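Local coordinates for microcompartments protein (Desulfitobacterium hafniense, PDB 3NWG), which probably serves as a building block of a bacterial microcompartment shell, each chain carrying two BMC domains in tandem, at residues P75-V81 with A112-K117; L93-L97 with V168-P173; Q120-I126 with F137-G142. One frame throughout, in Å; residues are numbered along the deposited sequence.

Contact 1 (P75-V81 with A112-K117); sequences PNVHPQV and ADTAAK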
ATOM      1  N   PRO A  75      34.038   8.403   3.032  1.00 56.48           N
ATOM      2  CA  PRO A  75      34.446   8.352   4.432  1.00 58.24           C
ATOM      3  C   PRO A  75      33.930   9.535   5.237  1.00 59.58           C
ATOM      4  O   PRO A  75      33.797  10.644   4.708  1.00 59.66           O
ATOM      5  CB  PRO A  75      35.968   8.431   4.345  1.00 59.48           C
ATOM      6  CG  PRO A  75      36.212   9.220   3.102  1.00 59.56           C
ATOM      7  CD  PRO A  75      35.179   8.685   2.145  1.00 57.47           C
ATOM      8  N   ASN A  76      33.664   9.293   6.517  1.00 61.27           N
ATOM      9  CA  ASN A  76      33.251  10.340   7.453  1.00 63.33           C
ATOM     10  C   ASN A  76      31.984  11.014   6.967  1.00 62.04           C
ATOM     11  O   ASN A  76      31.910  12.240   6.891  1.00 62.40           O
ATOM     12  CB  ASN A  76      34.369  11.376   7.673  1.00 65.37           C
ATOM     13  CG  ASN A  76      35.762  10.730   7.804  1.00 69.66           C
ATOM     14  OD1 ASN A  76      35.950   9.688   8.467  1.00 71.79           O
ATOM     15  ND2 ASN A  76      36.751  11.357   7.163  1.00 73.16           N
ATOM     16  N   VAL A  77      31.000  10.193   6.612  1.00 60.69           N
ATOM     17  CA  VAL A  77      29.734  10.686   6.109  1.00 59.66           C
ATOM     18  C   VAL A  77      28.904  11.264   7.250  1.00 60.45           C
ATOM     19  O   VAL A  77      28.936  10.753   8.377  1.00 61.37           O
ATOM     20  CB  VAL A  77      28.949   9.586   5.374  1.00 58.42           C
ATOM     21  CG1 VAL A  77      28.508   8.489   6.347  1.00 58.90           C
ATOM     22  CG2 VAL A  77      27.738  10.189   4.655  1.00 57.78           C
ATOM     23  N   HIS A  78      28.175  12.335   6.953  1.00 60.05           N
ATOM     24  CA  HIS A  78      27.362  12.997   7.948  1.00 61.40           C
ATOM     25  C   HIS A  78      26.208  12.096   8.395  1.00 61.78           C
ATOM     26  O   HIS A  78      25.512  11.523   7.561  1.00 60.71           O
ATOM     27  CB  HIS A  78      26.837  14.313   7.390  1.00 61.05           C
ATOM     28  CG  HIS A  78      26.349  15.257   8.441  1.00 62.79           C
ATOM     29  ND1 HIS A  78      25.079  15.185   8.974  1.00 63.40           N
ATOM     30  CD2 HIS A  78      26.970  16.283   9.074  1.00 64.37           C
ATOM     31  CE1 HIS A  78      24.934  16.135   9.883  1.00 65.42           C
ATOM     32  NE2 HIS A  78      26.068  16.813   9.966  1.00 65.20           N
ATOM     33  N   PRO A  79      25.995  11.966   9.716  1.00 63.71           N
ATOM     34  CA  PRO A  79      24.947  11.077  10.234  1.00 64.75           C
ATOM     35  C   PRO A  79      23.585  11.258   9.576  1.00 64.80           C
ATOM     36  O   PRO A  79      22.827  10.295   9.483  1.00 65.01           O
ATOM     37  CB  PRO A  79      24.856  11.440  11.724  1.00 66.45           C
ATOM     38  CG  PRO A  79      25.819  12.547  11.948  1.00 66.76           C
ATOM     39  CD  PRO A  79      26.763  12.591  10.799  1.00 65.28           C
ATOM     40  N   GLN A  80      23.285  12.472   9.120  1.00 65.52           N
ATOM     41  CA  GLN A  80      21.970  12.773   8.555  1.00 66.14           C
ATOM     42  C   GLN A  80      21.790  12.206   7.169  1.00 65.32           C
ATOM     43  O   GLN A  80      20.682  11.877   6.782  1.00 65.13           O
ATOM     44  CB  GLN A  80      21.720  14.273   8.518  1.00 66.65           C
ATOM     45  CG  GLN A  80      21.268  14.851   9.843  1.00 69.57           C
ATOM     46  CD  GLN A  80      20.714  16.242   9.696  1.00 70.41           C
ATOM     47  OE1 GLN A  80      21.452  17.206   9.474  1.00 70.17           O
ATOM     48  NE2 GLN A  80      19.399  16.357   9.819  1.00 72.22           N
ATOM     49  N   VAL A  81      22.879  12.107   6.418  1.00 58.17           N
ATOM     50  CA  VAL A  81      22.840  11.451   5.124  1.00 59.21           C
ATOM     51  C   VAL A  81      22.337  10.012   5.273  1.00 60.67           C
ATOM     52  O   VAL A  81      21.493   9.556   4.497  1.00 60.98           O
ATOM     53  CB  VAL A  81      24.215  11.454   4.450  1.00 58.96           C
ATOM     54  CG1 VAL A  81      24.181  10.616   3.181  1.00 58.01           C
ATOM     55  CG2 VAL A  81      24.674  12.893   4.168  1.00 58.20           C
ATOM     56  N   ALA A 112      24.717  15.674  -0.813  1.00 45.33           N
ATOM     57  CA  ALA A 112      23.977  15.622   0.439  1.00 46.09           C
ATOM     58  C   ALA A 112      24.932  15.774   1.627  1.00 47.45           C
ATOM     59  O   ALA A 112      24.656  16.528   2.548  1.00 47.77           O
ATOM     60  CB  ALA A 112      23.170  14.329   0.541  1.00 45.06           C
ATOM     61  N   ASP A 113      26.067  15.077   1.577  1.00 48.75           N
ATOM     62  CA  ASP A 113      27.016  15.063   2.681  1.00 50.47           C
ATOM     63  C   ASP A 113      27.661  16.432   2.836  1.00 52.01           C
ATOM     64  O   ASP A 113      27.790  16.942   3.949  1.00 52.88           O
ATOM     65  CB  ASP A 113      28.070  13.963   2.479  1.00 50.55           C
ATOM     66  CG  ASP A 113      29.127  13.939   3.587  1.00 52.65           C
ATOM     67  OD1 ASP A 113      28.804  13.584   4.757  1.00 53.30           O
ATOM     68  OD2 ASP A 113      30.298  14.274   3.273  1.00 54.31           O
ATOM     69  N   THR A 114      28.051  17.036   1.720  1.00 52.78           N
ATOM     70  CA  THR A 114      28.588  18.387   1.764  1.00 54.44           C
ATOM     71  C   THR A 114      27.514  19.375   2.256  1.00 54.59           C
ATOM     72  O   THR A 114      27.786  20.237   3.086  1.00 55.59           O
ATOM     73  CB  THR A 114      29.193  18.808   0.399  1.00 54.88           C
ATOM     74  OG1 THR A 114      30.332  17.981   0.110  1.00 55.17           O
ATOM     75  CG2 THR A 114      29.656  20.273   0.430  1.00 55.66           C
ATOM     76  N   ALA A 115      26.287  19.223   1.778  1.00 54.05           N
ATOM     77  CA  ALA A 115      25.209  20.089   2.236  1.00 54.66           C
ATOM     78  C   ALA A 115      25.063  19.992   3.748  1.00 55.67           C
ATOM     79  O   ALA A 115      25.124  20.998   4.431  1.00 56.88           O
ATOM     80  CB  ALA A 115      23.885  19.756   1.531  1.00 53.57           C
ATOM     81  N   ALA A 116      24.908  18.784   4.276  1.00 56.25           N
ATOM     82  CA  ALA A 116      24.709  18.602   5.717  1.00 57.88           C
ATOM     83  C   ALA A 116      25.884  19.124   6.549  1.00 59.90           C
ATOM     84  O   ALA A 116      25.701  19.558   7.682  1.00 61.24           O
ATOM     85  CB  ALA A 116      24.435  17.155   6.036  1.00 57.42           C
ATOM     86  N   LYS A 117      27.082  19.107   5.979  1.00 60.78           N
ATOM     87  CA  LYS A 117      28.262  19.484   6.729  1.00 63.25           C
ATOM     88  C   LYS A 117      28.412  20.993   6.857  1.00 65.18           C
ATOM     89  O   LYS A 117      29.172  21.479   7.704  1.00 66.71           O
ATOM     90  CB  LYS A 117      29.514  18.861   6.116  1.00 63.13           C
ATOM     91  CG  LYS A 117      29.776  17.455   6.600  1.00 63.39           C
ATOM     92  CD  LYS A 117      30.829  16.775   5.741  1.00 65.76           C
ATOM     93  CE  LYS A 117      31.260  15.452   6.361  1.00 68.24           C
ATOM     94  NZ  LYS A 117      31.996  14.552   5.415  1.00 68.89           N
TER
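The start of helix 79-85, capped by H78, sits against the last turns of helix 105-117, where H78 meets D113, A116 and K117. V77 is still backbone-bonded to E3, and the contact brings the chain following strand 68-74 against helix 105-117. D113 spreads its carboxylate between two partners. OD1 accepts the backbone N-H of H78, with H78 N to D113 OD1 at 2.6 Å and the donor lying nearly along the C-O axis. With CG anti to its own backbone N (chi1 178°), D113 reaches the loop ahead of helix 79-85, and CG2 of V77 rests 3.6 Å from D113 OD1. D113 OD2 offers its syn lone pair to K117 NZ in a salt bridge of 2.7 Å. The long extended chain of K117 suits this task: its ammonium also donates to N76 O, where K117 NZ to N76 O is 2.7 Å. H78 turns one ring face onto A116 CB, 3.7 Å from the ring centroid, a CH-pi contact for which alanine is small enough; P79 CD covers the opposite face. H78 ND1 accepts the N-H of Q80 at 3.3 Å, the capping bond. With an alanine in place of H78, the Q80 amide would probably lose its capping acceptor and a gap would be likely to open over A116 CB. V81 presses CG2 to 3.5 Å from D113 CA, a branched apolar residue fitting a surface of helix backbone and alanine. Because the aspartate is buried, the neighbouring lysine and the amide donor would be expected to stabilise its negative charge, while the ammonium of K117, bridging the D113 carboxylate and N76 O, links the helix to the loop leading into helix 79-85.

Contact 2 (L93-L97 with V168-P173); sequences LIKAL and VVIPSP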
ATOM      1  N   LEU A  93       9.975  20.379  10.806  1.00 77.88           N
ATOM      2  CA  LEU A  93       9.276  21.608  10.441  1.00 75.56           C
ATOM      3  C   LEU A  93      10.059  22.236   9.292  1.00 73.77           C
ATOM      4  O   LEU A  93      11.187  22.716   9.478  1.00 73.80           O
ATOM      5  CB  LEU A  93       9.197  22.559  11.652  1.00 75.77           C
ATOM      6  CG  LEU A  93       8.271  23.793  11.703  1.00 76.21           C
ATOM      7  CD1 LEU A  93       8.121  24.276  13.144  1.00 76.89           C
ATOM      8  CD2 LEU A  93       8.747  24.958  10.826  1.00 76.93           C
ATOM      9  N   ILE A  94       9.482  22.217   8.098  1.00 71.22           N
ATOM     10  CA  ILE A  94      10.209  22.729   6.951  1.00 68.96           C
ATOM     11  C   ILE A  94      10.071  24.252   6.840  1.00 67.24           C
ATOM     12  O   ILE A  94       8.972  24.795   6.869  1.00 67.58           O
ATOM     13  CB  ILE A  94       9.896  21.946   5.620  1.00 69.15           C
ATOM     14  CG1 ILE A  94       8.999  22.724   4.676  1.00 68.39           C
ATOM     15  CG2 ILE A  94       9.436  20.514   5.879  1.00 69.10           C
ATOM     16  CD1 ILE A  94       9.796  23.367   3.579  1.00 68.99           C
ATOM     17  N   LYS A  95      11.201  24.937   6.768  1.00 64.85           N
ATOM     18  CA  LYS A  95      11.204  26.388   6.708  1.00 62.48           C
ATOM     19  C   LYS A  95      11.496  26.735   5.271  1.00 60.33           C
ATOM     20  O   LYS A  95      10.628  26.571   4.438  1.00 60.51           O
ATOM     21  CB  LYS A  95      12.243  26.975   7.658  1.00 62.82           C
ATOM     22  CG  LYS A  95      12.165  26.403   9.044  1.00 64.60           C
ATOM     23  CD  LYS A  95      12.936  27.251  10.026  1.00 68.88           C
ATOM     24  CE  LYS A  95      12.975  26.575  11.389  1.00 71.51           C
ATOM     25  NZ  LYS A  95      13.401  27.523  12.459  1.00 73.82           N
ATOM     26  N   ALA A  96      12.709  27.184   4.969  1.00 68.24           N
ATOM     27  CA  ALA A  96      13.142  27.311   3.588  1.00 64.77           C
ATOM     28  C   ALA A  96      13.486  25.914   3.044  1.00 62.75           C
ATOM     29  O   ALA A  96      13.991  25.075   3.779  1.00 62.47           O
ATOM     30  CB  ALA A  96      14.330  28.239   3.489  1.00 64.26           C
ATOM     31  N   LEU A  97      13.212  25.672   1.764  1.00 60.42           N
ATOM     32  CA  LEU A  97      13.364  24.346   1.186  1.00 58.33           C
ATOM     33  C   LEU A  97      14.381  24.305   0.050  1.00 56.59           C
ATOM     34  O   LEU A  97      14.212  24.953  -0.982  1.00 56.01           O
ATOM     35  CB  LEU A  97      12.012  23.829   0.702  1.00 58.81           C
ATOM     36  CG  LEU A  97      11.946  22.423   0.101  1.00 58.74           C
ATOM     37  CD1 LEU A  97      12.026  21.341   1.177  1.00 59.98           C
ATOM     38  CD2 LEU A  97      10.667  22.263  -0.685  1.00 59.73           C
ATOM     39  N   VAL A 168      17.300  24.124  -6.391  1.00 51.25           N
ATOM     40  CA  VAL A 168      16.418  25.235  -6.110  1.00 50.64           C
ATOM     41  C   VAL A 168      16.461  25.503  -4.617  1.00 50.54           C
ATOM     42  O   VAL A 168      16.643  24.573  -3.823  1.00 50.26           O
ATOM     43  CB  VAL A 168      14.942  24.975  -6.580  1.00 50.66           C
ATOM     44  CG1 VAL A 168      14.885  24.668  -8.065  1.00 50.13           C
ATOM     45  CG2 VAL A 168      14.266  23.881  -5.774  1.00 48.61           C
ATOM     46  N   VAL A 169      16.333  26.774  -4.251  1.00 50.87           N
ATOM     47  CA  VAL A 169      16.002  27.163  -2.884  1.00 50.94           C
ATOM     48  C   VAL A 169      14.655  27.884  -2.938  1.00 51.91           C
ATOM     49  O   VAL A 169      14.481  28.865  -3.671  1.00 52.22           O
ATOM     50  CB  VAL A 169      17.108  28.035  -2.237  1.00 51.49           C
ATOM     51  CG1 VAL A 169      16.673  28.572  -0.875  1.00 51.17           C
ATOM     52  CG2 VAL A 169      18.429  27.253  -2.114  1.00 50.46           C
ATOM     53  N   ILE A 170      13.694  27.356  -2.194  1.00 52.60           N
ATOM     54  CA  ILE A 170      12.375  27.929  -2.121  1.00 53.80           C
ATOM     55  C   ILE A 170      12.227  28.424  -0.695  1.00 55.51           C
ATOM     56  O   ILE A 170      12.054  27.614   0.210  1.00 55.56           O
ATOM     57  CB  ILE A 170      11.296  26.870  -2.459  1.00 54.19           C
ATOM     58  CG1 ILE A 170      11.604  26.218  -3.814  1.00 53.42           C
ATOM     59  CG2 ILE A 170       9.864  27.464  -2.411  1.00 53.64           C
ATOM     60  CD1 ILE A 170      10.771  24.963  -4.115  1.00 53.95           C
ATOM     61  N   PRO A 171      12.314  29.759  -0.492  1.00 57.46           N
ATOM     62  CA  PRO A 171      12.304  30.460   0.800  1.00 59.23           C
ATOM     63  C   PRO A 171      11.009  30.286   1.588  1.00 61.72           C
ATOM     64  O   PRO A 171      11.050  29.988   2.785  1.00 62.30           O
ATOM     65  CB  PRO A 171      12.459  31.926   0.397  1.00 59.12           C
ATOM     66  CG  PRO A 171      13.059  31.896  -0.954  1.00 57.85           C
ATOM     67  CD  PRO A 171      12.436  30.722  -1.602  1.00 57.97           C
ATOM     68  N   SER A 172       9.873  30.479   0.930  1.00 64.03           N
ATOM     69  CA  SER A 172       8.589  30.267   1.583  1.00 67.18           C
ATOM     70  C   SER A 172       7.772  29.320   0.740  1.00 68.76           C
ATOM     71  O   SER A 172       6.992  29.750  -0.114  1.00 69.13           O
ATOM     72  CB  SER A 172       7.840  31.576   1.805  1.00 67.98           C
ATOM     73  OG  SER A 172       8.670  32.511   2.471  1.00 69.77           O
ATOM     74  N   PRO A 173       7.976  28.016   0.960  1.00 58.67           N
ATOM     75  CA  PRO A 173       7.229  26.999   0.259  1.00 59.91           C
ATOM     76  C   PRO A 173       5.737  27.087   0.572  1.00 61.69           C
ATOM     77  O   PRO A 173       5.351  27.274   1.740  1.00 61.63           O
ATOM     78  CB  PRO A 173       7.810  25.702   0.823  1.00 59.76           C
ATOM     79  CG  PRO A 173       9.152  26.072   1.312  1.00 59.22           C
ATOM     80  CD  PRO A 173       9.025  27.443   1.820  1.00 58.43           C
TER
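P173 fills the corner between I94, K95 and L97, and its ring can be followed atom by atom. P173 CB borders I94 CD1 at 4.1 Å. P173 CG, the far corner of the ring, meets most: K95 O at 3.5 Å, I94 CD1 at 3.6 Å, as the two side chains pass at a slant, and L97 CB at 3.7 Å. P173 CD, next to the ring nitrogen, lies 3.2 Å from K95 O. A proline suits the place because its compact, rigid ring sets CB and CG against the aliphatic carbons of I94 and L97 while CD and CG abut K95 O.

The strand entry behind it belongs to the four-stranded antiparallel sheet of the second BMC domain, in which 96-102 lies between 136-142 and 164-170, the latter an outermost strand within the chain. L97 and I170 form a hydrogen-bonded antiparallel pair: L97 N reaches I170 O at 2.7 Å with an N-H...O angle of 170°, and I170 N returns the bond to L97 O. On their shared face, CG anti to the backbone N (chi1 -178°) places L97 CD2 4.4 Å from I170 CD1. I170 also touches L177 of helix 175-178. Past the sheet, S172 O accepts from K25 NZ of a second subunit.

Contact 3 (Q120-I126 with F137-G142); sequences QVDLVEI and FVTLTG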
ATOM      1  N   GLN A 120      23.672  25.055   9.472  1.00 72.52           N
ATOM      2  CA  GLN A 120      22.549  24.519  10.238  1.00 73.01           C
ATOM      3  C   GLN A 120      21.360  24.213   9.323  1.00 70.81           C
ATOM      4  O   GLN A 120      20.459  25.041   9.139  1.00 70.92           O
ATOM      5  CB  GLN A 120      22.128  25.505  11.344  1.00 75.03           C
ATOM      6  CG  GLN A 120      23.251  26.428  11.875  1.00 79.18           C
ATOM      7  CD  GLN A 120      23.422  27.739  11.061  1.00 82.28           C
ATOM      8  OE1 GLN A 120      23.464  27.726   9.817  1.00 80.91           O
ATOM      9  NE2 GLN A 120      23.525  28.874  11.777  1.00 84.32           N
ATOM     10  N   VAL A 121      21.380  23.021   8.738  1.00 68.65           N
ATOM     11  CA  VAL A 121      20.261  22.513   7.955  1.00 66.31           C
ATOM     12  C   VAL A 121      19.909  21.135   8.509  1.00 66.13           C
ATOM     13  O   VAL A 121      20.685  20.551   9.261  1.00 66.57           O
ATOM     14  CB  VAL A 121      20.601  22.419   6.427  1.00 64.66           C
ATOM     15  CG1 VAL A 121      20.718  23.804   5.799  1.00 64.06           C
ATOM     16  CG2 VAL A 121      21.874  21.620   6.193  1.00 63.52           C
ATOM     17  N   ASP A 122      18.733  20.634   8.160  1.00 65.36           N
ATOM     18  CA  ASP A 122      18.403  19.236   8.375  1.00 65.52           C
ATOM     19  C   ASP A 122      17.991  18.668   7.037  1.00 64.10           C
ATOM     20  O   ASP A 122      17.138  19.244   6.367  1.00 63.95           O
ATOM     21  CB  ASP A 122      17.277  19.086   9.402  1.00 66.90           C
ATOM     22  CG  ASP A 122      17.705  19.519  10.810  1.00 70.40           C
ATOM     23  OD1 ASP A 122      18.517  18.804  11.456  1.00 71.02           O
ATOM     24  OD2 ASP A 122      17.229  20.584  11.278  1.00 72.29           O
ATOM     25  N   LEU A 123      18.611  17.563   6.621  1.00 63.62           N
ATOM     26  CA  LEU A 123      18.191  16.880   5.392  1.00 62.53           C
ATOM     27  C   LEU A 123      16.797  16.348   5.640  1.00 63.41           C
ATOM     28  O   LEU A 123      16.491  15.908   6.749  1.00 64.39           O
ATOM     29  CB  LEU A 123      19.147  15.742   5.006  1.00 61.61           C
ATOM     30  CG  LEU A 123      20.652  15.996   4.817  1.00 61.30           C
ATOM     31  CD1 LEU A 123      21.309  14.777   4.236  1.00 61.18           C
ATOM     32  CD2 LEU A 123      20.963  17.198   3.941  1.00 60.55           C
ATOM     33  N   VAL A 124      15.940  16.426   4.630  1.00 63.77           N
ATOM     34  CA  VAL A 124      14.549  16.002   4.791  1.00 65.73           C
ATOM     35  C   VAL A 124      14.343  14.616   4.180  1.00 66.72           C
ATOM     36  O   VAL A 124      13.820  13.722   4.841  1.00 67.76           O
ATOM     37  CB  VAL A 124      13.546  17.029   4.225  1.00 65.62           C
ATOM     38  CG1 VAL A 124      12.123  16.563   4.455  1.00 66.48           C
ATOM     39  CG2 VAL A 124      13.758  18.381   4.867  1.00 65.54           C
ATOM     40  N   GLU A 125      14.757  14.445   2.925  1.00 66.94           N
ATOM     41  CA  GLU A 125      14.750  13.129   2.290  1.00 67.95           C
ATOM     42  C   GLU A 125      15.782  12.991   1.178  1.00 67.18           C
ATOM     43  O   GLU A 125      16.248  13.973   0.598  1.00 66.46           O
ATOM     44  CB  GLU A 125      13.344  12.739   1.797  1.00 69.05           C
ATOM     45  CG  GLU A 125      12.903  13.315   0.459  1.00 71.23           C
ATOM     46  CD  GLU A 125      11.514  12.817   0.038  1.00 76.77           C
ATOM     47  OE1 GLU A 125      10.991  13.267  -1.019  1.00 78.46           O
ATOM     48  OE2 GLU A 125      10.934  11.977   0.768  1.00 78.88           O
ATOM     49  N   ILE A 126      16.142  11.745   0.913  1.00 67.96           N
ATOM     50  CA  ILE A 126      17.008  11.393  -0.192  1.00 68.16           C
ATOM     51  C   ILE A 126      16.275  10.374  -1.052  1.00 69.97           C
ATOM     52  O   ILE A 126      15.686   9.424  -0.545  1.00 70.49           O
ATOM     53  CB  ILE A 126      18.358  10.838   0.309  1.00 67.22           C
ATOM     54  CG1 ILE A 126      19.185  11.980   0.921  1.00 66.39           C
ATOM     55  CG2 ILE A 126      19.106  10.138  -0.815  1.00 65.29           C
ATOM     56  CD1 ILE A 126      20.498  11.560   1.596  1.00 65.58           C
ATOM     57  N   PHE A 137      17.874  12.765  -5.751  1.00 60.57           N
ATOM     58  CA  PHE A 137      17.786  14.081  -5.151  1.00 58.76           C
ATOM     59  C   PHE A 137      17.746  14.122  -3.629  1.00 56.90           C
ATOM     60  O   PHE A 137      17.348  13.156  -2.979  1.00 56.36           O
ATOM     61  CB  PHE A 137      16.650  14.904  -5.770  1.00 60.02           C
ATOM     62  CG  PHE A 137      15.282  14.436  -5.407  1.00 62.37           C
ATOM     63  CD1 PHE A 137      14.568  13.605  -6.275  1.00 64.36           C
ATOM     64  CD2 PHE A 137      14.679  14.856  -4.210  1.00 63.81           C
ATOM     65  CE1 PHE A 137      13.276  13.181  -5.948  1.00 67.01           C
ATOM     66  CE2 PHE A 137      13.391  14.438  -3.869  1.00 66.10           C
ATOM     67  CZ  PHE A 137      12.681  13.602  -4.741  1.00 67.41           C
ATOM     68  N   VAL A 138      18.195  15.253  -3.082  1.00 55.15           N
ATOM     69  CA  VAL A 138      18.140  15.532  -1.655  1.00 53.88           C
ATOM     70  C   VAL A 138      17.357  16.822  -1.407  1.00 53.73           C
ATOM     71  O   VAL A 138      17.483  17.786  -2.161  1.00 53.09           O
ATOM     72  CB  VAL A 138      19.561  15.572  -1.001  1.00 53.62           C
ATOM     73  CG1 VAL A 138      20.431  16.649  -1.609  1.00 52.93           C
ATOM     74  CG2 VAL A 138      19.477  15.744   0.515  1.00 53.50           C
ATOM     75  N   THR A 139      16.510  16.802  -0.375  1.00 53.72           N
ATOM     76  CA  THR A 139      15.839  18.009   0.101  1.00 53.85           C
ATOM     77  C   THR A 139      16.304  18.306   1.523  1.00 54.36           C
ATOM     78  O   THR A 139      16.602  17.382   2.295  1.00 54.68           O
ATOM     79  CB  THR A 139      14.302  17.887   0.104  1.00 54.65           C
ATOM     80  OG1 THR A 139      13.914  16.820   0.979  1.00 55.38           O
ATOM     81  CG2 THR A 139      13.747  17.642  -1.302  1.00 53.17           C
ATOM     82  N   LEU A 140      16.374  19.593   1.854  1.00 54.38           N
ATOM     83  CA  LEU A 140      16.756  20.043   3.180  1.00 54.98           C
ATOM     84  C   LEU A 140      16.046  21.346   3.572  1.00 55.99           C
ATOM     85  O   LEU A 140      15.555  22.064   2.712  1.00 55.92           O
ATOM     86  CB  LEU A 140      18.281  20.155   3.306  1.00 54.60           C
ATOM     87  CG  LEU A 140      19.283  20.819   2.332  1.00 53.85           C
ATOM     88  CD1 LEU A 140      19.050  20.544   0.858  1.00 52.10           C
ATOM     89  CD2 LEU A 140      19.402  22.299   2.576  1.00 54.97           C
ATOM     90  N   THR A 141      15.963  21.622   4.872  1.00 57.14           N
ATOM     91  CA  THR A 141      15.439  22.893   5.352  1.00 58.34           C
ATOM     92  C   THR A 141      16.331  23.547   6.379  1.00 59.17           C
ATOM     93  O   THR A 141      17.261  22.939   6.893  1.00 59.13           O
ATOM     94  CB  THR A 141      14.049  22.771   5.996  1.00 59.51           C
ATOM     95  OG1 THR A 141      14.035  21.650   6.888  1.00 61.18           O
ATOM     96  CG2 THR A 141      13.026  22.578   4.952  1.00 59.50           C
ATOM     97  N   GLY A 142      15.993  24.800   6.665  1.00 60.18           N
ATOM     98  CA  GLY A 142      16.668  25.670   7.626  1.00 61.61           C
ATOM     99  C   GLY A 142      16.164  27.078   7.336  1.00 62.06           C
ATOM    100  O   GLY A 142      15.220  27.257   6.559  1.00 61.47           O
TER
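Q120 approaches G142 at the open end of a beta hairpin, strands 122-127 and 136-142 of the second BMC sheet, with a classic beta bulge inside it. Its amide end turns elsewhere, to S146. V121 brings CG1 to 3.8 Å from L140 CD2, two branched side chains packed against each other. D122 and T141 then form a hydrogen-bonded antiparallel pair: D122 N donates to T141 O at 3.0 Å, in the carbonyl plane, and T141 N donates back to D122 O. The acid of D122 suits an exposed position on the hairpin and is weakly bonded to Q80. L123 turns to the other face, toward helices 79-85 and 105-117, and its CD2 lies 4.0 Å from both L140 CB and V138 CG2; leucine suits this seam because its branch sits far enough out to touch both.

Next comes the bulge, where V124 and E125 both stand opposite T139. The backbone of V124 bends into a helical psi of -52°, and V124 N makes a nearly straight bond to T139 O at 2.6 Å. The amide of E125 turns to the hydroxyl of T139, a weak bond to OG1, while T139 N donates to E125 O at 3.0 Å, in the carbonyl plane. Threonine fits, since with OG1 between its backbone N and carbonyl carbon (chi1 61°) the hydroxyl leans to the bulge while V124 CB packs beside it. E125 OE1 stands at the edge of the F137 ring, 3.9 Å from F137 CE2, with carboxylate and ring planes 59° apart; the same oxygen has a long, weak ion pair with R127. I126 returns to the helix-facing side, alongside V138 and pointing the same way, with I126 CG1 3.8 Å from V138 CG2.

Contacts 2 and 3 lie in the sheet of the second BMC domain; contact 1 packs over its helix-covered side. Strands 96-102 and 136-142 are neighbours, and the centres of contacts 2 and 3 are 10 Å apart; A96 N lies 3.0 Å from G142 O, a probable hydrogen bond between them. The centre of contact 1 is 11 Å from that of contact 3, which it meets where Q80 nears D122, and 20 Å from that of contact 2. Along the chain contact 1 closes before contact 3 opens, contact 3 is nested in the loop closed by contact 2, and contacts 1 and 2 cross. Thus the segment following strand 68-74 is joined to helix 105-117, while contact 2 lies against neighbouring subunits, and F137 of contact 3 also touches one.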